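PDB 5NO8: Baccell_00875 from Bacteroides cellulosilyticus DSM 14838, which is a polysaccharide lyase that probably removes the rhamnose caps, joined to glucuronic acid, from complex arabinogalactan proteins. Local coordinates for residues 488-493 / 532-537; 547-552 / 569-574; 288-293 / 306-311. One frame throughout, in Å; residues are numbered along the deposited sequence.

Contact 1 (488-493 / 532-537); sequences GFYAIG and NYPAHE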
ATOM      1  N   GLY A 488      -7.795 -23.546   8.954  1.00 38.11           N
ATOM      2  CA  GLY A 488      -7.402 -22.220   9.453  1.00 37.29           C
ATOM      3  C   GLY A 488      -6.377 -21.502   8.599  1.00 37.60           C
ATOM      4  O   GLY A 488      -5.628 -20.676   9.132  1.00 40.22           O
ATOM      5  N   PHE A 489      -6.318 -21.814   7.295  1.00 34.77           N
ATOM      6  CA  PHE A 489      -5.401 -21.128   6.374  1.00 33.45           C
ATOM      7  C   PHE A 489      -6.119 -19.849   5.924  1.00 31.37           C
ATOM      8  O   PHE A 489      -7.255 -19.904   5.438  1.00 30.39           O
ATOM      9  CB  PHE A 489      -5.053 -22.035   5.184  1.00 35.53           C
ATOM     10  CG  PHE A 489      -3.840 -21.596   4.377  1.00 37.36           C
ATOM     11  CD1 PHE A 489      -3.916 -20.515   3.483  1.00 38.16           C
ATOM     12  CD2 PHE A 489      -2.643 -22.303   4.449  1.00 37.86           C
ATOM     13  CE1 PHE A 489      -2.811 -20.137   2.720  1.00 37.64           C
ATOM     14  CE2 PHE A 489      -1.544 -21.937   3.686  1.00 38.25           C
ATOM     15  CZ  PHE A 489      -1.620 -20.845   2.823  1.00 39.94           C
ATOM     16  N   TYR A 490      -5.454 -18.706   6.074  1.00 30.11           N
ATOM     17  CA  TYR A 490      -6.040 -17.399   5.775  1.00 28.18           C
ATOM     18  C   TYR A 490      -5.804 -17.063   4.303  1.00 28.50           C
ATOM     19  O   TYR A 490      -5.096 -16.100   3.952  1.00 31.77           O
ATOM     20  CB  TYR A 490      -5.446 -16.325   6.671  1.00 28.20           C
ATOM     21  CG  TYR A 490      -5.927 -16.368   8.102  1.00 27.61           C
ATOM     22  CD1 TYR A 490      -5.629 -17.443   8.946  1.00 26.82           C
ATOM     23  CD2 TYR A 490      -6.678 -15.326   8.614  1.00 27.14           C
ATOM     24  CE1 TYR A 490      -6.096 -17.463  10.262  1.00 27.73           C
ATOM     25  CE2 TYR A 490      -7.142 -15.332   9.928  1.00 28.32           C
ATOM     26  CZ  TYR A 490      -6.848 -16.408  10.753  1.00 27.46           C
ATOM     27  OH  TYR A 490      -7.323 -16.380  12.061  1.00 27.49           O
ATOM     28  N   ALA A 491      -6.441 -17.827   3.439  1.00 23.89           N
ATOM     29  CA  ALA A 491      -6.182 -17.719   2.003  1.00 24.24           C
ATOM     30  C   ALA A 491      -6.895 -16.482   1.469  1.00 22.24           C
ATOM     31  O   ALA A 491      -7.924 -16.083   2.004  1.00 22.16           O
ATOM     32  CB  ALA A 491      -6.689 -18.961   1.286  1.00 24.30           C
ATOM     33  N   ILE A 492      -6.354 -15.926   0.385  1.00 22.29           N
ATOM     34  CA  ILE A 492      -6.923 -14.761  -0.256  1.00 22.37           C
ATOM     35  C   ILE A 492      -8.033 -15.183  -1.234  1.00 21.57           C
ATOM     36  O   ILE A 492      -7.830 -16.053  -2.098  1.00 23.06           O
ATOM     37  CB  ILE A 492      -5.852 -13.983  -1.033  1.00 23.11           C
ATOM     38  CG1 ILE A 492      -4.762 -13.473  -0.074  1.00 23.75           C
ATOM     39  CG2 ILE A 492      -6.503 -12.818  -1.787  1.00 23.89           C
ATOM     40  CD1 ILE A 492      -3.452 -13.192  -0.766  1.00 25.25           C
ATOM     41  N   GLY A 493      -9.186 -14.542  -1.103  1.00 21.31           N
ATOM     42  CA  GLY A 493     -10.275 -14.723  -2.048  1.00 22.69           C
ATOM     43  C   GLY A 493     -10.835 -16.132  -1.998  1.00 23.64           C
ATOM     44  O   GLY A 493     -11.044 -16.764  -3.034  1.00 24.60           O
ATOM     45  N   ASN A 532      -5.093 -12.947  16.949  1.00 31.15           N
ATOM     46  CA  ASN A 532      -3.913 -13.816  16.914  1.00 32.45           C
ATOM     47  C   ASN A 532      -3.739 -14.449  15.543  1.00 32.79           C
ATOM     48  O   ASN A 532      -3.880 -15.651  15.375  1.00 32.46           O
ATOM     49  CB  ASN A 532      -3.999 -14.894  18.002  1.00 33.50           C
ATOM     50  CG  ASN A 532      -4.187 -14.298  19.371  1.00 34.59           C
ATOM     51  OD1 ASN A 532      -5.204 -14.522  20.017  1.00 37.16           O
ATOM     52  ND2 ASN A 532      -3.229 -13.481  19.798  1.00 32.63           N
ATOM     53  N   TYR A 533      -3.385 -13.620  14.563  1.00 32.53           N
ATOM     54  CA  TYR A 533      -3.269 -14.066  13.183  1.00 30.71           C
ATOM     55  C   TYR A 533      -2.005 -14.904  13.047  1.00 31.74           C
ATOM     56  O   TYR A 533      -0.920 -14.437  13.414  1.00 32.21           O
ATOM     57  CB  TYR A 533      -3.183 -12.871  12.232  1.00 29.64           C
ATOM     58  CG  TYR A 533      -4.382 -11.957  12.232  1.00 28.94           C
ATOM     59  CD1 TYR A 533      -5.535 -12.277  11.511  1.00 30.35           C
ATOM     60  CD2 TYR A 533      -4.353 -10.757  12.910  1.00 29.29           C
ATOM     61  CE1 TYR A 533      -6.627 -11.427  11.499  1.00 29.85           C
ATOM     62  CE2 TYR A 533      -5.433  -9.897  12.903  1.00 30.69           C
ATOM     63  CZ  TYR A 533      -6.566 -10.238  12.197  1.00 30.24           C
ATOM     64  OH  TYR A 533      -7.610  -9.366  12.207  1.00 31.24           O
ATOM     65  N   PRO A 534      -2.116 -16.128  12.513  1.00 34.16           N
ATOM     66  CA  PRO A 534      -0.893 -16.877  12.233  1.00 35.47           C
ATOM     67  C   PRO A 534      -0.030 -16.224  11.143  1.00 35.13           C
ATOM     68  O   PRO A 534      -0.553 -15.503  10.267  1.00 33.64           O
ATOM     69  CB  PRO A 534      -1.395 -18.258  11.755  1.00 36.28           C
ATOM     70  CG  PRO A 534      -2.876 -18.213  11.749  1.00 36.89           C
ATOM     71  CD  PRO A 534      -3.317 -16.804  11.983  1.00 37.62           C
ATOM     72  N   ALA A 535       1.276 -16.472  11.198  1.00 31.82           N
ATOM     73  CA  ALA A 535       2.180 -15.958  10.183  1.00 34.09           C
ATOM     74  C   ALA A 535       1.957 -16.757   8.902  1.00 34.26           C
ATOM     75  O   ALA A 535       1.675 -17.955   8.952  1.00 35.48           O
ATOM     76  CB  ALA A 535       3.631 -16.065  10.636  1.00 35.56           C
ATOM     77  N   HIS A 536       2.050 -16.084   7.759  1.00 34.35           N
ATOM     78  CA  HIS A 536       2.020 -16.756   6.460  1.00 34.32           C
ATOM     79  C   HIS A 536       3.317 -16.391   5.745  1.00 35.12           C
ATOM     80  O   HIS A 536       4.395 -16.623   6.290  1.00 33.48           O
ATOM     81  CB  HIS A 536       0.735 -16.397   5.688  1.00 35.97           C
ATOM     82  CG  HIS A 536      -0.503 -17.001   6.273  1.00 35.67           C
ATOM     83  ND1 HIS A 536      -1.046 -16.581   7.468  1.00 35.97           N
ATOM     84  CD2 HIS A 536      -1.296 -18.008   5.831  1.00 37.57           C
ATOM     85  CE1 HIS A 536      -2.119 -17.304   7.739  1.00 34.89           C
ATOM     86  NE2 HIS A 536      -2.297 -18.169   6.757  1.00 35.83           N
ATOM     87  N   GLU A 537       3.247 -15.815   4.546  1.00 33.84           N
ATOM     88  CA  GLU A 537       4.446 -15.512   3.779  1.00 34.07           C
ATOM     89  C   GLU A 537       5.096 -14.210   4.288  1.00 32.79           C
ATOM     90  O   GLU A 537       6.280 -13.955   4.059  1.00 35.43           O
ATOM     91  CB  GLU A 537       4.096 -15.510   2.284  1.00 35.39           C
ATOM     92  CG  GLU A 537       3.700 -16.933   1.846  1.00 37.97           C
ATOM     93  CD  GLU A 537       3.165 -17.067   0.426  1.00 38.92           C
ATOM     94  OE1 GLU A 537       2.919 -16.034  -0.239  1.00 37.22           O
ATOM     95  OE2 GLU A 537       2.969 -18.234  -0.007  1.00 37.71           O
TER

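Contact 2 (547-552 / 569-574); sequences PAIQFL and KRQMPV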
ATOM      1  N   PRO A 547      -8.171 -10.855   3.987  1.00 21.65           N
ATOM      2  CA  PRO A 547      -8.864 -12.114   3.636  1.00 22.75           C
ATOM      3  C   PRO A 547      -9.693 -12.752   4.757  1.00 23.13           C
ATOM      4  O   PRO A 547     -10.730 -13.356   4.460  1.00 21.39           O
ATOM      5  CB  PRO A 547      -7.719 -13.037   3.281  1.00 24.34           C
ATOM      6  CG  PRO A 547      -6.694 -12.128   2.717  1.00 24.17           C
ATOM      7  CD  PRO A 547      -6.754 -10.918   3.604  1.00 21.72           C
ATOM      8  N   ALA A 548      -9.244 -12.624   6.010  1.00 23.25           N
ATOM      9  CA  ALA A 548     -10.033 -13.103   7.157  1.00 23.46           C
ATOM     10  C   ALA A 548     -11.408 -12.483   7.128  1.00 22.31           C
ATOM     11  O   ALA A 548     -12.422 -13.171   7.235  1.00 22.66           O
ATOM     12  CB  ALA A 548      -9.350 -12.761   8.489  1.00 25.78           C
ATOM     13  N   ILE A 549     -11.446 -11.173   6.939  1.00 20.55           N
ATOM     14  CA  ILE A 549     -12.690 -10.429   7.021  1.00 19.79           C
ATOM     15  C   ILE A 549     -13.528 -10.643   5.752  1.00 19.39           C
ATOM     16  O   ILE A 549     -14.774 -10.701   5.830  1.00 20.50           O
ATOM     17  CB  ILE A 549     -12.422  -8.929   7.240  1.00 19.65           C
ATOM     18  CG1 ILE A 549     -11.582  -8.714   8.504  1.00 20.41           C
ATOM     19  CG2 ILE A 549     -13.704  -8.134   7.320  1.00 20.05           C
ATOM     20  CD1 ILE A 549     -11.184  -7.276   8.724  1.00 20.42           C
ATOM     21  N   GLN A 550     -12.846 -10.753   4.610  1.00 19.83           N
ATOM     22  CA  GLN A 550     -13.454 -11.054   3.301  1.00 20.27           C
ATOM     23  C   GLN A 550     -14.214 -12.384   3.406  1.00 21.19           C
ATOM     24  O   GLN A 550     -15.380 -12.496   3.017  1.00 22.17           O
ATOM     25  CB  GLN A 550     -12.347 -11.149   2.233  1.00 21.32           C
ATOM     26  CG  GLN A 550     -12.772 -11.448   0.802  1.00 23.19           C
ATOM     27  CD  GLN A 550     -11.591 -11.772  -0.116  1.00 23.64           C
ATOM     28  OE1 GLN A 550     -10.524 -12.245   0.328  1.00 24.16           O
ATOM     29  NE2 GLN A 550     -11.777 -11.528  -1.409  1.00 23.46           N
ATOM     30  N   PHE A 551     -13.553 -13.368   3.994  1.00 20.84           N
ATOM     31  CA  PHE A 551     -14.171 -14.676   4.214  1.00 20.98           C
ATOM     32  C   PHE A 551     -15.367 -14.618   5.158  1.00 21.15           C
ATOM     33  O   PHE A 551     -16.465 -15.121   4.835  1.00 21.95           O
ATOM     34  CB  PHE A 551     -13.146 -15.649   4.765  1.00 21.01           C
ATOM     35  CG  PHE A 551     -13.720 -16.998   5.040  1.00 21.44           C
ATOM     36  CD1 PHE A 551     -13.746 -17.938   4.056  1.00 22.22           C
ATOM     37  CD2 PHE A 551     -14.281 -17.283   6.280  1.00 22.04           C
ATOM     38  CE1 PHE A 551     -14.299 -19.189   4.276  1.00 22.76           C
ATOM     39  CE2 PHE A 551     -14.834 -18.519   6.520  1.00 22.52           C
ATOM     40  CZ  PHE A 551     -14.841 -19.470   5.524  1.00 23.49           C
ATOM     41  N   LEU A 552     -15.161 -14.026   6.329  1.00 20.85           N
ATOM     42  CA  LEU A 552     -16.215 -13.947   7.331  1.00 21.16           C
ATOM     43  C   LEU A 552     -17.448 -13.177   6.873  1.00 22.25           C
ATOM     44  O   LEU A 552     -18.576 -13.564   7.198  1.00 21.02           O
ATOM     45  CB  LEU A 552     -15.702 -13.368   8.641  1.00 22.53           C
ATOM     46  CG  LEU A 552     -14.686 -14.209   9.432  1.00 24.11           C
ATOM     47  CD1 LEU A 552     -14.050 -13.318  10.472  1.00 25.35           C
ATOM     48  CD2 LEU A 552     -15.321 -15.416  10.109  1.00 25.73           C
ATOM     49  N   LYS A 569     -16.841  -6.996  12.480  1.00 25.49           N
ATOM     50  CA  LYS A 569     -16.871  -5.689  13.131  1.00 26.97           C
ATOM     51  C   LYS A 569     -15.724  -5.484  14.106  1.00 27.12           C
ATOM     52  O   LYS A 569     -15.192  -4.382  14.190  1.00 25.74           O
ATOM     53  CB  LYS A 569     -18.208  -5.436  13.835  1.00 28.05           C
ATOM     54  CG  LYS A 569     -19.315  -5.110  12.864  1.00 29.32           C
ATOM     55  CD  LYS A 569     -20.629  -4.906  13.585  1.00 32.47           C
ATOM     56  CE  LYS A 569     -21.740  -4.608  12.600  1.00 32.91           C
ATOM     57  NZ  LYS A 569     -23.051  -4.985  13.174  1.00 35.76           N
ATOM     58  N   ARG A 570     -15.331  -6.541  14.818  1.00 26.94           N
ATOM     59  CA  ARG A 570     -14.155  -6.477  15.696  1.00 28.97           C
ATOM     60  C   ARG A 570     -12.858  -6.239  14.902  1.00 28.00           C
ATOM     61  O   ARG A 570     -11.983  -5.514  15.366  1.00 27.69           O
ATOM     62  CB  ARG A 570     -13.996  -7.750  16.566  1.00 31.46           C
ATOM     63  CG  ARG A 570     -14.857  -7.739  17.827  1.00 33.91           C
ATOM     64  CD  ARG A 570     -14.475  -8.876  18.794  1.00 36.28           C
ATOM     65  NE  ARG A 570     -14.846 -10.185  18.257  1.00 36.47           N
ATOM     66  CZ  ARG A 570     -16.067 -10.732  18.322  1.00 37.38           C
ATOM     67  NH1 ARG A 570     -17.075 -10.103  18.931  1.00 38.51           N
ATOM     68  NH2 ARG A 570     -16.278 -11.927  17.775  1.00 34.06           N
ATOM     69  N   GLN A 571     -12.739  -6.866  13.736  1.00 24.10           N
ATOM     70  CA  GLN A 571     -11.507  -6.809  12.951  1.00 23.56           C
ATOM     71  C   GLN A 571     -11.409  -5.596  12.020  1.00 22.51           C
ATOM     72  O   GLN A 571     -10.300  -5.245  11.607  1.00 20.48           O
ATOM     73  CB  GLN A 571     -11.299  -8.095  12.175  1.00 24.75           C
ATOM     74  CG  GLN A 571     -11.029  -9.303  13.080  1.00 26.49           C
ATOM     75  CD  GLN A 571     -10.457 -10.500  12.349  1.00 27.47           C
ATOM     76  OE1 GLN A 571      -9.791 -10.357  11.316  1.00 28.45           O
ATOM     77  NE2 GLN A 571     -10.708 -11.708  12.884  1.00 27.25           N
ATOM     78  N   MET A 572     -12.529  -4.947  11.718  1.00 21.69           N
ATOM     79  CA  MET A 572     -12.518  -3.834  10.738  1.00 22.60           C
ATOM     80  C   MET A 572     -11.525  -2.727  11.081  1.00 22.17           C
ATOM     81  O   MET A 572     -10.816  -2.305  10.187  1.00 20.38           O
ATOM     82  CB  MET A 572     -13.907  -3.235  10.521  1.00 24.53           C
ATOM     83  CG  MET A 572     -14.788  -4.091   9.633  1.00 27.09           C
ATOM     84  SD  MET A 572     -14.301  -4.033   7.895  1.00 31.81           S
ATOM     85  CE  MET A 572     -14.877  -2.399   7.500  1.00 32.50           C
ATOM     86  N   PRO A 573     -11.461  -2.269  12.359  1.00 21.94           N
ATOM     87  CA  PRO A 573     -10.506  -1.194  12.695  1.00 21.80           C
ATOM     88  C   PRO A 573      -9.041  -1.586  12.500  1.00 19.53           C
ATOM     89  O   PRO A 573      -8.205  -0.734  12.149  1.00 19.95           O
ATOM     90  CB  PRO A 573     -10.803  -0.895  14.169  1.00 23.66           C
ATOM     91  CG  PRO A 573     -12.189  -1.410  14.388  1.00 24.27           C
ATOM     92  CD  PRO A 573     -12.246  -2.646  13.551  1.00 23.55           C
ATOM     93  N   VAL A 574      -8.732  -2.855  12.715  1.00 18.69           N
ATOM     94  CA  VAL A 574      -7.420  -3.396  12.471  1.00 18.99           C
ATOM     95  C   VAL A 574      -7.088  -3.381  10.965  1.00 18.96           C
ATOM     96  O   VAL A 574      -5.962  -3.029  10.565  1.00 17.70           O
ATOM     97  CB  VAL A 574      -7.290  -4.792  13.141  1.00 20.04           C
ATOM     98  CG1 VAL A 574      -6.030  -5.501  12.740  1.00 20.91           C
ATOM     99  CG2 VAL A 574      -7.357  -4.637  14.661  1.00 21.90           C
TER

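Contact 3 (288-293 / 306-311); sequences AKMNGV and VEVPME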
ATOM      1  N   ALA A 288      -3.806  28.734  -6.568  1.00 14.45           N
ATOM      2  CA  ALA A 288      -3.637  27.351  -6.956  1.00 13.58           C
ATOM      3  C   ALA A 288      -3.128  27.192  -8.352  1.00 14.25           C
ATOM      4  O   ALA A 288      -3.282  28.086  -9.188  1.00 14.25           O
ATOM      5  CB  ALA A 288      -4.939  26.605  -6.811  1.00 13.07           C
ATOM      6  N   LYS A 289      -2.541  26.024  -8.613  1.00 13.70           N
ATOM      7  CA  LYS A 289      -2.100  25.650  -9.949  1.00 14.02           C
ATOM      8  C   LYS A 289      -2.506  24.206 -10.258  1.00 14.44           C
ATOM      9  O   LYS A 289      -2.663  23.388  -9.345  1.00 13.37           O
ATOM     10  CB  LYS A 289      -0.596  25.798 -10.109  1.00 14.58           C
ATOM     11  CG  LYS A 289      -0.084  27.221  -9.998  1.00 16.37           C
ATOM     12  CD  LYS A 289       1.423  27.362 -10.186  1.00 17.58           C
ATOM     13  CE  LYS A 289       1.868  28.786  -9.801  1.00 21.36           C
ATOM     14  NZ  LYS A 289       3.336  28.938 -10.057  1.00 24.20           N
ATOM     15  N   MET A 290      -2.718  23.941 -11.541  1.00 13.41           N
ATOM     16  CA  MET A 290      -3.014  22.616 -12.059  1.00 14.32           C
ATOM     17  C   MET A 290      -1.916  22.304 -13.059  1.00 13.61           C
ATOM     18  O   MET A 290      -1.797  23.012 -14.072  1.00 13.11           O
ATOM     19  CB  MET A 290      -4.373  22.620 -12.755  1.00 15.07           C
ATOM     20  CG  MET A 290      -4.785  21.315 -13.332  1.00 17.19           C
ATOM     21  SD  MET A 290      -6.457  21.554 -14.027  1.00 21.69           S
ATOM     22  CE  MET A 290      -6.527  20.004 -14.872  1.00 22.63           C
ATOM     23  N   ASN A 291      -1.105  21.282 -12.788  1.00 13.59           N
ATOM     24  CA  ASN A 291       0.132  21.043 -13.576  1.00 14.56           C
ATOM     25  C   ASN A 291       0.933  22.335 -13.863  1.00 14.21           C
ATOM     26  O   ASN A 291       1.347  22.597 -14.984  1.00 13.45           O
ATOM     27  CB  ASN A 291      -0.206  20.304 -14.868  1.00 14.77           C
ATOM     28  CG  ASN A 291      -0.604  18.880 -14.620  1.00 15.93           C
ATOM     29  OD1 ASN A 291      -0.326  18.339 -13.547  1.00 15.39           O
ATOM     30  ND2 ASN A 291      -1.200  18.238 -15.629  1.00 16.47           N
ATOM     31  N   GLY A 292       1.104  23.147 -12.833  1.00 13.38           N
ATOM     32  CA  GLY A 292       1.935  24.318 -12.938  1.00 13.55           C
ATOM     33  C   GLY A 292       1.249  25.520 -13.541  1.00 13.41           C
ATOM     34  O   GLY A 292       1.875  26.585 -13.635  1.00 13.48           O
ATOM     35  N   VAL A 293      -0.010  25.373 -13.929  1.00 11.77           N
ATOM     36  CA  VAL A 293      -0.783  26.467 -14.555  1.00 12.55           C
ATOM     37  C   VAL A 293      -1.785  27.057 -13.551  1.00 12.74           C
ATOM     38  O   VAL A 293      -2.636  26.341 -13.010  1.00 12.81           O
ATOM     39  CB  VAL A 293      -1.542  25.991 -15.803  1.00 12.65           C
ATOM     40  CG1 VAL A 293      -2.278  27.167 -16.462  1.00 13.37           C
ATOM     41  CG2 VAL A 293      -0.599  25.288 -16.766  1.00 13.17           C
ATOM     42  N   VAL A 306     -10.940  24.572  -5.662  1.00 16.08           N
ATOM     43  CA  VAL A 306     -10.796  24.639  -7.095  1.00 16.55           C
ATOM     44  C   VAL A 306     -11.780  23.656  -7.699  1.00 17.76           C
ATOM     45  O   VAL A 306     -11.922  22.523  -7.202  1.00 17.09           O
ATOM     46  CB  VAL A 306      -9.362  24.176  -7.475  1.00 17.17           C
ATOM     47  CG1 VAL A 306      -9.187  23.997  -8.967  1.00 17.60           C
ATOM     48  CG2 VAL A 306      -8.353  25.159  -6.953  1.00 17.67           C
ATOM     49  N   GLU A 307     -12.440  24.058  -8.785  1.00 18.35           N
ATOM     50  CA  GLU A 307     -13.293  23.135  -9.539  1.00 19.35           C
ATOM     51  C   GLU A 307     -12.931  23.284 -10.995  1.00 18.96           C
ATOM     52  O   GLU A 307     -13.041  24.382 -11.555  1.00 18.96           O
ATOM     53  CB  GLU A 307     -14.769  23.447  -9.334  1.00 23.60           C
ATOM     54  CG  GLU A 307     -15.266  22.987  -7.974  1.00 27.47           C
ATOM     55  CD  GLU A 307     -16.787  23.021  -7.830  1.00 33.59           C
ATOM     56  OE1 GLU A 307     -17.437  23.869  -8.480  1.00 39.94           O
ATOM     57  OE2 GLU A 307     -17.324  22.218  -7.029  1.00 38.29           O
ATOM     58  N   VAL A 308     -12.456  22.208 -11.600  1.00 17.44           N
ATOM     59  CA  VAL A 308     -11.963  22.262 -12.965  1.00 18.64           C
ATOM     60  C   VAL A 308     -12.360  21.011 -13.724  1.00 18.31           C
ATOM     61  O   VAL A 308     -12.479  19.946 -13.150  1.00 17.61           O
ATOM     62  CB  VAL A 308     -10.425  22.394 -13.058  1.00 18.59           C
ATOM     63  CG1 VAL A 308      -9.966  23.763 -12.604  1.00 20.66           C
ATOM     64  CG2 VAL A 308      -9.724  21.295 -12.289  1.00 18.60           C
ATOM     65  N   PRO A 309     -12.527  21.141 -15.034  1.00 18.57           N
ATOM     66  CA  PRO A 309     -12.667  19.968 -15.865  1.00 18.75           C
ATOM     67  C   PRO A 309     -11.312  19.279 -16.116  1.00 17.82           C
ATOM     68  O   PRO A 309     -10.251  19.912 -16.194  1.00 16.66           O
ATOM     69  CB  PRO A 309     -13.258  20.544 -17.155  1.00 19.05           C
ATOM     70  CG  PRO A 309     -12.668  21.892 -17.240  1.00 19.83           C
ATOM     71  CD  PRO A 309     -12.618  22.381 -15.822  1.00 20.25           C
ATOM     72  N   MET A 310     -11.376  17.967 -16.214  1.00 18.19           N
ATOM     73  CA  MET A 310     -10.209  17.147 -16.434  1.00 18.84           C
ATOM     74  C   MET A 310     -10.258  16.739 -17.895  1.00 19.08           C
ATOM     75  O   MET A 310     -10.889  15.754 -18.228  1.00 20.75           O
ATOM     76  CB  MET A 310     -10.263  15.934 -15.488  1.00 19.72           C
ATOM     77  CG  MET A 310     -10.278  16.282 -14.012  1.00 20.82           C
ATOM     78  SD  MET A 310      -8.821  17.249 -13.488  1.00 22.35           S
ATOM     79  CE  MET A 310      -8.034  16.023 -12.446  1.00 23.41           C
ATOM     80  N   GLU A 311      -9.556  17.456 -18.767  1.00 19.88           N
ATOM     81  CA  GLU A 311      -9.760  17.287 -20.207  1.00 21.90           C
ATOM     82  C   GLU A 311      -8.622  16.579 -20.955  1.00 19.43           C
ATOM     83  O   GLU A 311      -8.715  16.388 -22.172  1.00 18.52           O
ATOM     84  CB  GLU A 311     -10.085  18.637 -20.874  1.00 27.33           C
ATOM     85  CG  GLU A 311     -11.289  19.391 -20.280  1.00 31.01           C
ATOM     86  CD  GLU A 311     -12.686  18.799 -20.604  1.00 36.81           C
ATOM     87  OE1 GLU A 311     -13.683  19.542 -20.431  1.00 42.62           O
ATOM     88  OE2 GLU A 311     -12.825  17.633 -21.055  1.00 39.54           O
TER

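Contact 1 (488-493 / 532-537)
His536 and the Phe489-Tyr490 step meet through one polar bond. The backbone N of Tyr490 donates to NE2 of His536 at 3.3 Å, fairly straight at 161°, although the donor stands tilted from the imidazole plane. At the second ring nitrogen, ND1 gives a weak bond of 3.0 Å to the carbonyl O of Pro534 in its own loop. Both imidazole nitrogens are therefore engaged, and together the two bonds limit the rotation of the ring.

The aromatic contacts use the same ring. His536 turns its CD2 edge onto a face of Phe489 in a T-shaped pair, with CD2 4.1 Å from CE1 of Phe489 and the planes 83° apart. Phe489 starts away from the facing loop, but with CG anti to its backbone N (chi1 -164°) the ring swings back over that edge. Tyr490 meets the imidazole obliquely, its CB lying 3.6 Å from CE1 of His536.

Apolar packing is carried by the far part of the Tyr490 ring. Its CE1 sits tightly against CD of Pro534 at 3.3 Å, while CE2 touches CD1 at the edge of the Tyr533 ring at 3.8 Å. Beyond the two loops, Tyr490 stacks with Phe526 and its OH bonds to ND2 of Asn529, so the ring is fixed at its end as well.

Tyr490 is the centre of an inverse gamma turn, closed weakly from Ala491 N to Phe489 O at 3.0 Å. What results is a small aromatic cluster of Phe489, Tyr490 and His536 that ties together two interhelical loops, one before helix 496-505 and the other before helix 542-559, in the helical domain of the lyase.

Contact 2 (547-552 / 569-574)
Ile549 and Gln571 lie alongside each other, pointing opposite ways between two helix segments that run roughly antiparallel, at 149° with their axes 10.0 Å apart. With CG1 of Ile549 anti to its carbonyl carbon (chi1 -57°), the longer branch reaches across to the other helix. CD1 lands 3.5 Å from CB of Gln571 and close to that residue's backbone O, at 3.6 Å. Further back on the same branch, CG1 rests 3.7 Å from OE1 of Gln571.

Gln571 runs back the other way. Its chain is extended beyond CG, so the amide slides along the isoleucine toward the preceding residue, where OE1 comes within 3.7 Å of the CB of Ala548. The small methyl of Ala548 lets the amide lie close to the helix, and CD1 of Leu552 flanks the NE2 end more loosely.

The other branch of Ile549 faces Met572. Bent at chi2 and chi3, the methionine folds toward the opposite helix and brings SD to 4.2 Å from CG2, the two side chains meeting at a slant. Val621 of helix 615-629 touches both Ile549 and Met572, so a third helix joins the packing here.

No hydrogen bond links the two segments. The buried amide of Gln571 finds its partners beyond them, OE1 with the OH of Tyr533 and NE2 with OE2 of Glu567. Adhesion between helices 542-559 and 562-576 at this point is thus van der Waals contact, while the amide beside it is bonded at both ends to residues outside the two segments, which probably fixes its orientation.

Contact 3 (288-293 / 306-311)
Strand 288-290, carrying Ala288 and Met290, and strand 306-309, carrying Val306 and Val308, run nearly parallel (20°) with axes 9.5 Å apart and share no hydrogen bond. They are the outer members of an antiparallel meander whose middle strand, 293-300, lies between them; a type I' turn from Met290 to Val293 makes the first hairpin.

The contact therefore passes over the middle strand on one face of the sheet. CB of Ala288 meets CG2 of Val306 at 3.7 Å, and both residues touch Val295 of that middle strand. Met290 does the rest. Its CG stands anti to the backbone N (chi1 180°) and the chain stays straight to the end, so it can span the gap to Val308. The two approach tip to tip, SD of Met290 3.7 Å from CG2 of Val308, the methyl that sits between the valine's backbone N and carbonyl carbon. Val316 and Phe318 of strand 314-322 pack on Met290 from the strand on the other flank of 288-290. An alanine in place of Met290 would be likely to open a gap over the middle strand and leave the Val308 methyl and Met310 without this partner.

Met310 bends at chi2 and chi3 to bring its sulfur back, and the terminal CE of Met290 lies 3.8 Å from SD of Met310 and 4.0 Å from the backbone O of Pro309.

In the fold
Contacts 1 and 2 are neighbours in the helical part of the chain, their centres 12 Å apart, and both involve helix 542-559 or the loop that leads into it. They are joined directly: Gly493 N bonds to Gln550 OE1, and Ile492 packs on Pro547. Contact 1, partly buried, fastens loops with rings and one backbone-to-imidazole bond; contact 2, wholly buried, is aliphatic packing of helix on helix round an amide. Contact 3 belongs to a separate beta sheet, with its centre about 44 Å from that of contact 1. It is mostly buried and held by apolar side chains of alanine, valine and methionine, with no hydrogen bond across it.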